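Local coordinates for protein glycerophosphodiester phosphodiesterase (PDB 1O1Z) that belongs to the glycerophosphoryl diester phosphodiesterase family of TIM-barrel proteins and has a sodium ion bound, at residues Arg49-Lys52 against Asp53-Val57; Glu84-Asp87 against Gly88-Thr92. One frame throughout, in Å; residues are numbered along the deposited sequence. Where two conformers were deposited one is given.

Contact 1: residues Arg49-Lys52 against Asp53-Val57; sequences RLSK and DGKVV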
loop_
_atom_site.group_PDB
_atom_site.type_symbol
_atom_site.label_atom_id
_atom_site.label_comp_id
_atom_site.label_asym_id
_atom_site.label_seq_id
_atom_site.Cartn_x
_atom_site.Cartn_y
_atom_site.Cartn_z
ATOM N N ARG A 49 3.791 -2.037 -11.204
ATOM C CA ARG A 49 4.962 -2.393 -11.989
ATOM C C ARG A 49 4.725 -1.967 -13.438
ATOM O O ARG A 49 3.618 -1.563 -13.805
ATOM C CB ARG A 49 5.162 -3.906 -11.983
ATOM C CG ARG A 49 5.510 -4.467 -10.618
ATOM C CD ARG A 49 5.753 -5.960 -10.677
ATOM N NE ARG A 49 6.211 -6.439 -9.394
ATOM C CZ ARG A 49 7.456 -6.440 -8.966
ATOM N NH1 ARG A 49 8.464 -5.995 -9.717
ATOM N NH2 ARG A 49 7.731 -6.931 -7.757
ATOM N N LEU A 50 5.754 -2.080 -14.258
ATOM C CA LEU A 50 5.606 -1.793 -15.688
ATOM C C LEU A 50 5.518 -3.028 -16.556
ATOM O O LEU A 50 6.248 -4.013 -16.380
ATOM C CB LEU A 50 6.778 -1.008 -16.238
ATOM C CG LEU A 50 6.979 0.402 -15.786
ATOM C CD1 LEU A 50 8.135 1.002 -16.613
ATOM C CD2 LEU A 50 5.721 1.239 -15.894
ATOM N N SER A 51 4.629 -2.929 -17.545
ATOM C CA SER A 51 4.559 -3.884 -18.626
ATOM C C SER A 51 5.637 -3.574 -19.659
ATOM O O SER A 51 6.341 -2.548 -19.576
ATOM C CB SER A 51 3.181 -3.796 -19.301
ATOM O OG SER A 51 3.046 -2.521 -19.924
ATOM N N LYS A 52 5.751 -4.463 -20.638
ATOM C CA LYS A 52 6.748 -4.306 -21.693
ATOM C C LYS A 52 6.554 -3.008 -22.456
ATOM O O LYS A 52 7.546 -2.386 -22.890
ATOM C CB LYS A 52 6.717 -5.471 -22.660
ATOM C CG LYS A 52 7.787 -5.331 -23.758
ATOM C CD LYS A 52 8.169 -6.663 -24.345
ATOM C CE LYS A 52 9.273 -6.510 -25.383
ATOM N NZ LYS A 52 9.375 -7.718 -26.256
ATOM N N ASP A 53 5.279 -2.649 -22.676
ATOM C CA ASP A 53 4.919 -1.414 -23.379
ATOM C C ASP A 53 4.828 -0.167 -22.481
ATOM O O ASP A 53 4.319 0.893 -22.900
ATOM C CB ASP A 53 3.669 -1.586 -24.296
ATOM C CG ASP A 53 2.416 -2.171 -23.604
ATOM O OD1 ASP A 53 2.459 -2.818 -22.535
ATOM O OD2 ASP A 53 1.277 -2.051 -24.119
ATOM N N GLY A 54 5.342 -0.283 -21.251
ATOM C CA GLY A 54 5.567 0.856 -20.392
ATOM C C GLY A 54 4.329 1.364 -19.685
ATOM O O GLY A 54 4.265 2.527 -19.250
ATOM N N LYS A 55 3.332 0.485 -19.563
ATOM C CA LYS A 55 2.091 0.833 -18.894
ATOM C C LYS A 55 2.128 0.338 -17.458
ATOM O O LYS A 55 2.805 -0.649 -17.154
ATOM C CB LYS A 55 0.904 0.212 -19.628
ATOM C CG LYS A 55 0.847 0.515 -21.149
ATOM C CD LYS A 55 0.893 1.981 -21.463
ATOM C CE LYS A 55 0.570 2.235 -22.934
ATOM N NZ LYS A 55 0.846 3.650 -23.316
ATOM N N VAL A 56 1.398 1.027 -16.586
ATOM C CA VAL A 56 1.395 0.730 -15.156
ATOM C C VAL A 56 0.374 -0.356 -14.898
ATOM O O VAL A 56 -0.842 -0.125 -15.057
ATOM C CB VAL A 56 1.112 1.946 -14.302
ATOM C CG1 VAL A 56 1.182 1.561 -12.823
ATOM C CG2 VAL A 56 2.104 3.048 -14.584
ATOM N N VAL A 57 0.877 -1.527 -14.526
ATOM C CA VAL A 57 0.082 -2.726 -14.246
ATOM C C VAL A 57 0.082 -3.013 -12.746
ATOM O O VAL A 57 1.033 -2.705 -12.051
ATOM C CB VAL A 57 0.688 -3.937 -15.021
ATOM C CG1 VAL A 57 0.141 -5.289 -14.539
ATOM C CG2 VAL A 57 0.422 -3.725 -16.512
#

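Contact 2: residues Glu84-Asp87 against Gly88-Thr92; sequences ELTD and GKITT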
loop_
_atom_site.group_PDB
_atom_site.type_symbol
_atom_site.label_atom_id
_atom_site.label_comp_id
_atom_site.label_asym_id
_atom_site.label_seq_id
_atom_site.Cartn_x
_atom_site.Cartn_y
_atom_site.Cartn_z
ATOM N N GLU A 84 -4.565 -11.348 -21.879
ATOM C CA GLU A 84 -4.875 -12.594 -22.553
ATOM C C GLU A 84 -4.461 -13.783 -21.681
ATOM O O GLU A 84 -5.215 -14.724 -21.510
ATOM C CB GLU A 84 -4.170 -12.672 -23.917
ATOM C CG GLU A 84 -4.599 -11.605 -24.919
ATOM C CD GLU A 84 -3.550 -11.331 -25.997
ATOM O OE1 GLU A 84 -3.006 -12.306 -26.550
ATOM O OE2 GLU A 84 -3.261 -10.141 -26.299
ATOM N N LEU A 85 -3.244 -13.732 -21.144
ATOM C CA LEU A 85 -2.706 -14.826 -20.321
ATOM C C LEU A 85 -3.488 -15.078 -19.036
ATOM O O LEU A 85 -3.607 -16.220 -18.586
ATOM C CB LEU A 85 -1.258 -14.523 -19.947
ATOM C CG LEU A 85 -0.273 -14.640 -21.096
ATOM C CD1 LEU A 85 1.046 -13.980 -20.741
ATOM C CD2 LEU A 85 -0.077 -16.092 -21.509
ATOM N N THR A 86 -4.039 -14.013 -18.459
ATOM C CA THR A 86 -4.767 -14.089 -17.181
ATOM C C THR A 86 -6.297 -14.050 -17.366
ATOM O O THR A 86 -7.028 -13.886 -16.397
ATOM C CB THR A 86 -4.368 -12.935 -16.237
ATOM O OG1 THR A 86 -4.670 -11.680 -16.851
ATOM C CG2 THR A 86 -2.874 -12.908 -15.960
ATOM N N ASP A 87 -6.748 -14.269 -18.599
ATOM C CA ASP A 87 -8.133 -14.061 -19.049
ATOM C C ASP A 87 -8.805 -12.851 -18.430
ATOM O O ASP A 87 -9.924 -12.896 -17.918
ATOM C CB ASP A 87 -8.986 -15.312 -18.893
ATOM C CG ASP A 87 -10.083 -15.399 -19.953
ATOM O OD1 ASP A 87 -9.921 -14.813 -21.084
ATOM O OD2 ASP A 87 -11.125 -16.062 -19.737
ATOM N N GLY A 88 -8.084 -11.748 -18.482
ATOM C CA GLY A 88 -8.624 -10.462 -18.141
ATOM C C GLY A 88 -8.497 -10.105 -16.684
ATOM O O GLY A 88 -8.946 -9.026 -16.322
ATOM N N LYS A 89 -7.894 -10.965 -15.845
ATOM C CA LYS A 89 -7.903 -10.700 -14.399
ATOM C C LYS A 89 -6.884 -9.646 -13.989
ATOM O O LYS A 89 -7.112 -8.918 -13.025
ATOM C CB LYS A 89 -7.675 -11.982 -13.595
ATOM C CG LYS A 89 -8.853 -12.915 -13.699
ATOM C CD LYS A 89 -8.633 -14.176 -12.891
ATOM C CE LYS A 89 -9.869 -15.086 -12.920
ATOM N NZ LYS A 89 -10.142 -15.643 -14.275
ATOM N N ILE A 90 -5.764 -9.556 -14.686
ATOM C CA ILE A 90 -4.791 -8.526 -14.351
ATOM C C ILE A 90 -5.345 -7.190 -14.780
ATOM O O ILE A 90 -6.003 -7.089 -15.803
ATOM C CB ILE A 90 -3.426 -8.798 -14.979
ATOM C CG1 ILE A 90 -2.361 -7.945 -14.291
ATOM C CG2 ILE A 90 -3.442 -8.582 -16.471
ATOM C CD1 ILE A 90 -0.929 -8.361 -14.692
ATOM N N THR A 91 -5.119 -6.163 -13.973
ATOM C CA THR A 91 -5.601 -4.837 -14.260
ATOM C C THR A 91 -4.500 -3.785 -14.256
ATOM O O THR A 91 -3.367 -4.060 -13.924
ATOM C CB THR A 91 -6.767 -4.482 -13.299
ATOM O OG1 THR A 91 -7.446 -3.293 -13.726
ATOM C CG2 THR A 91 -6.319 -4.207 -11.904
ATOM N N THR A 92 -4.854 -2.612 -14.729
ATOM C CA THR A 92 -3.921 -1.486 -14.806
ATOM C C THR A 92 -4.319 -0.458 -13.772
ATOM O O THR A 92 -5.460 -0.408 -13.311
ATOM C CB THR A 92 -3.964 -0.847 -16.162
ATOM O OG1 THR A 92 -5.275 -0.332 -16.436
ATOM C CG2 THR A 92 -3.685 -1.893 -17.284
HETATM O O HOH W 1 -7.421 -16.393 -15.171
HETATM O O HOH W 2 -11.402 -14.211 -16.175
#

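Contact 1: residues Arg49-Lys52 against Asp53-Val57
The carboxylate of Asp53 takes the hydroxyl of Ser51 on the anti side of OD1, 34° out of the carboxylate plane, with Ser51 OG donating to Asp53 OD1 over 2.7 Å. The same OD1 also accepts from the backbone N of Val79 at the start of helix 79-85. Ser51 OG works both ways, since it receives the backbone N of Lys55 at 3.0 Å; chi1 of 66° sets the hydroxyl between the serine's own N and carbonyl carbon, facing the returning chain. Ser51 CB meanwhile rests 3.9 Å from Val57 CG2. These bonds brace a beta hairpin between strands 43-50 and 56-58, whose reversal is a type I turn from Ser51 to Gly54. The turn bond, Gly54 N to Ser51 O, reaches the carbonyl from above its plane, 66° out, whereas Ser51 N meets Lys55 O in that carbonyl's plane at 2.9 Å. Arg49 and Val57 form the antiparallel hydrogen-bonded pair, Val57 N to Arg49 O being 2.8 Å. Leu50 and Val56, the adjoining non-hydrogen-bonded pair, share the other face, where Leu50 CD2 lies 4.3 Å from Val56 CG2. The Arg49 guanidinium is held outside the hairpin, NH1 by Glu112 in a salt bridge and NH2 by His60 O.

Contact 2: residues Glu84-Asp87 against Gly88-Thr92
Thr86 meets Lys89 and Ile90 through two backbone N-H groups, and these direct hydrogen bonds define the contact. Lys89 N lies 3.1 Å from Thr86 O, closing a type I' turn from Thr86 to Lys89; the donor stands 64° out of the carbonyl plane, so it does not follow a lone pair. Ile90 N then reaches Thr86 OG1 at 3.2 Å, with an angle of 165° at the hydrogen. A chi1 of 60° turns this hydroxyl toward Ile90, and OG1 is also hydrogen-bonded to Leu82 O one turn back in the helix, which ties the hydroxyl of this buried threonine to both helix and loop.

Two waters add indirect links. One donates to Thr86 O and accepts from Lys89 NZ; the other donates to Asp87 O, 2.6 Å away, and accepts from the same NZ. The bend at the end of the Lys89 chain curls the ammonium back over the turn, while Lys89 CG passes 3.4 Å from Thr86 O.

Van der Waals contact is limited: the Ile90 CG2 methyl comes within 3.4 Å of Thr86 OG1, the two side chains crossing at a slant.

The backbone ends helix 79-85 in a Schellman motif, with Asp87, at positive phi, as its C-prime residue, Gly88 N bonded to Lys83 O and a weak bond, 3.3 Å, from Asp87 N to Glu84 O. Beyond the turn, Ile90 packs against Leu82 of that helix and Val57 of strand 56-58, and Thr92 N-caps helix 93-99.

Overall arrangement
The two contacts follow one another along the chain, the hairpin of 49-57 closing before the helix-ending turn of 84-92 opens, and their centres lie about 13 Å apart on the same side of the molecule. They meet directly: Val57 CG1 is 3.3 Å from Ile90 CD1, unusually tight packing, and Val56 O is 3.4 Å from Thr92 CB. Helix 79-85 spans both, its first residue, Val79, touching contact 1 and its C-terminal end forming part of contact 2. Strand 43-50 belongs to the parallel sheet of the TIM barrel, while strand 56-58 pairs with it antiparallel. The contacts thus stand at the start and end of the excursion between barrel strand 43-50 and helix 93-99, and their packing joins those ends.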